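Side-chain contact in beta-catenin homolog sys-1 (Caenorhabditis elegans, PDB 3C2G), which acts as a transcription coregulator in the Wnt asymmetry pathway, directly binding the TCF factor POP-1 to activate or repress target genes: residues C580-R583 with A584-T588. Sequence-based numbering, arbitrary orientation.
Sequences CPTR and ADIWT
The carbonyl of P581 accepts the N-H of A584, N to O 3.3 Å, in a step that overlaps the type I turn from C580 to R583 and carries it into the short helix 583-586. T582 O receives weak bonds from D585 N and I586 N. The closing bond is firmer: W587 N lies 2.9 Å from R583 O, with an N-H...O angle of 158°, and W587 then leaves helical geometry. That same carbonyl oxygen also sits over one face of the indole, 3.2 Å from W587 CG. With W587 CG anti to its own carbonyl carbon (chi1 -72°), the ring folds back along R583, whose CB makes a CH-pi contact 4.3 Å from the centroid of the five-membered ring. Farther out, R583 CD reaches W587 CZ2 at 4.0 Å, while the guanidinium is turned 67° from the ring plane. A serine in place of W587 would probably strip the aliphatic part of R583 of this aromatic cover. The turn joins helix 563-579 to helix 583-586 near the C-terminal end of the armadillo domain: A584, W587 and R583 all touch L577 of helix 563-579, and R583 NH2 bonds weakly to A543 O in helix 539-544.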
ATOM      1  N   CYS A 580      19.695  38.236 -24.550  1.00 41.18           N
ATOM      2  CA  CYS A 580      21.075  38.147 -24.070  1.00 40.88           C
ATOM      3  C   CYS A 580      21.959  37.644 -25.195  1.00 40.74           C
ATOM      4  O   CYS A 580      22.381  36.483 -25.177  1.00 40.72           O
ATOM      5  CB  CYS A 580      21.180  37.228 -22.853  1.00 40.68           C
ATOM      6  SG  CYS A 580      20.030  37.650 -21.511  1.00 42.95           S
ATOM      7  N   PRO A 581      22.251  38.524 -26.176  1.00 40.85           N
ATOM      8  CA  PRO A 581      22.932  38.171 -27.441  1.00 40.30           C
ATOM      9  C   PRO A 581      24.289  37.480 -27.267  1.00 39.72           C
ATOM     10  O   PRO A 581      24.640  36.590 -28.053  1.00 40.18           O
ATOM     11  CB  PRO A 581      23.119  39.531 -28.140  1.00 40.20           C
ATOM     12  CG  PRO A 581      22.145  40.451 -27.499  1.00 40.16           C
ATOM     13  CD  PRO A 581      21.953  39.970 -26.096  1.00 40.77           C
ATOM     14  N   THR A 582      25.029  37.876 -26.237  1.00 39.33           N
ATOM     15  CA  THR A 582      26.406  37.426 -26.059  1.00 39.73           C
ATOM     16  C   THR A 582      26.501  35.983 -25.572  1.00 39.56           C
ATOM     17  O   THR A 582      27.550  35.362 -25.703  1.00 39.76           O
ATOM     18  CB  THR A 582      27.210  38.352 -25.102  1.00 40.04           C
ATOM     19  OG1 THR A 582      26.699  38.228 -23.775  1.00 41.39           O
ATOM     20  CG2 THR A 582      27.130  39.829 -25.529  1.00 39.64           C
ATOM     21  N   ARG A 583      25.413  35.446 -25.022  1.00 39.61           N
ATOM     22  CA  ARG A 583      25.384  34.032 -24.628  1.00 39.83           C
ATOM     23  C   ARG A 583      25.649  33.089 -25.798  1.00 40.18           C
ATOM     24  O   ARG A 583      26.111  31.960 -25.600  1.00 40.21           O
ATOM     25  CB  ARG A 583      24.070  33.663 -23.947  1.00 39.57           C
ATOM     26  CG  ARG A 583      24.045  34.009 -22.498  1.00 39.58           C
ATOM     27  CD  ARG A 583      22.788  33.529 -21.841  1.00 39.74           C
ATOM     28  NE  ARG A 583      22.396  34.488 -20.818  1.00 41.19           N
ATOM     29  CZ  ARG A 583      21.398  34.330 -19.964  1.00 42.33           C
ATOM     30  NH1 ARG A 583      20.650  33.228 -19.974  1.00 44.42           N
ATOM     31  NH2 ARG A 583      21.148  35.294 -19.093  1.00 44.61           N
ATOM     32  N   ALA A 584      25.377  33.570 -27.011  1.00 40.33           N
ATOM     33  CA  ALA A 584      25.627  32.798 -28.221  1.00 40.96           C
ATOM     34  C   ALA A 584      27.108  32.497 -28.411  1.00 40.98           C
ATOM     35  O   ALA A 584      27.474  31.404 -28.836  1.00 42.95           O
ATOM     36  CB  ALA A 584      25.064  33.526 -29.440  1.00 41.12           C
ATOM     37  N   ASP A 585      27.960  33.462 -28.091  1.00 40.15           N
ATOM     38  CA  ASP A 585      29.400  33.278 -28.207  1.00 39.79           C
ATOM     39  C   ASP A 585      29.986  32.456 -27.061  1.00 39.48           C
ATOM     40  O   ASP A 585      31.024  31.806 -27.208  1.00 39.11           O
ATOM     41  CB  ASP A 585      30.078  34.638 -28.281  1.00 40.04           C
ATOM     42  CG  ASP A 585      29.521  35.492 -29.401  1.00 42.48           C
ATOM     43  OD1 ASP A 585      30.220  35.620 -30.437  1.00 43.88           O
ATOM     44  OD2 ASP A 585      28.379  36.004 -29.251  1.00 42.13           O
ATOM     45  N   ILE A 586      29.313  32.495 -25.920  1.00 39.21           N
ATOM     46  CA  ILE A 586      29.779  31.810 -24.725  1.00 39.11           C
ATOM     47  C   ILE A 586      29.392  30.333 -24.721  1.00 38.69           C
ATOM     48  O   ILE A 586      30.184  29.495 -24.294  1.00 37.46           O
ATOM     49  CB  ILE A 586      29.260  32.505 -23.467  1.00 39.35           C
ATOM     50  CG1 ILE A 586      29.715  33.966 -23.474  1.00 39.85           C
ATOM     51  CG2 ILE A 586      29.727  31.781 -22.208  1.00 38.71           C
ATOM     52  CD1 ILE A 586      28.958  34.856 -22.500  1.00 41.14           C
ATOM     53  N   TRP A 587      28.186  30.020 -25.205  1.00 38.81           N
ATOM     54  CA  TRP A 587      27.720  28.636 -25.248  1.00 39.28           C
ATOM     55  C   TRP A 587      28.608  27.788 -26.136  1.00 41.62           C
ATOM     56  O   TRP A 587      29.303  28.300 -27.002  1.00 41.63           O
ATOM     57  CB  TRP A 587      26.278  28.531 -25.744  1.00 37.40           C
ATOM     58  CG  TRP A 587      25.262  29.019 -24.779  1.00 34.74           C
ATOM     59  CD1 TRP A 587      25.443  29.252 -23.460  1.00 32.40           C
ATOM     60  CD2 TRP A 587      23.889  29.302 -25.054  1.00 33.02           C
ATOM     61  NE1 TRP A 587      24.284  29.680 -22.894  1.00 32.83           N
ATOM     62  CE2 TRP A 587      23.305  29.716 -23.850  1.00 32.59           C
ATOM     63  CE3 TRP A 587      23.095  29.243 -26.204  1.00 35.27           C
ATOM     64  CZ2 TRP A 587      21.957  30.083 -23.753  1.00 33.40           C
ATOM     65  CZ3 TRP A 587      21.742  29.604 -26.110  1.00 34.96           C
ATOM     66  CH2 TRP A 587      21.194  30.018 -24.893  1.00 33.79           C
ATOM     67  N   THR A 588      28.600  26.487 -25.896  1.00 44.43           N
ATOM     68  CA  THR A 588      29.290  25.567 -26.767  1.00 47.79           C
ATOM     69  C   THR A 588      28.260  24.573 -27.296  1.00 49.12           C
ATOM     70  O   THR A 588      27.700  23.782 -26.530  1.00 49.54           O
ATOM     71  CB  THR A 588      30.463  24.876 -26.043  1.00 48.05           C
ATOM     72  OG1 THR A 588      31.460  25.857 -25.729  1.00 49.86           O
ATOM     73  CG2 THR A 588      31.097  23.793 -26.925  1.00 49.34           C
TER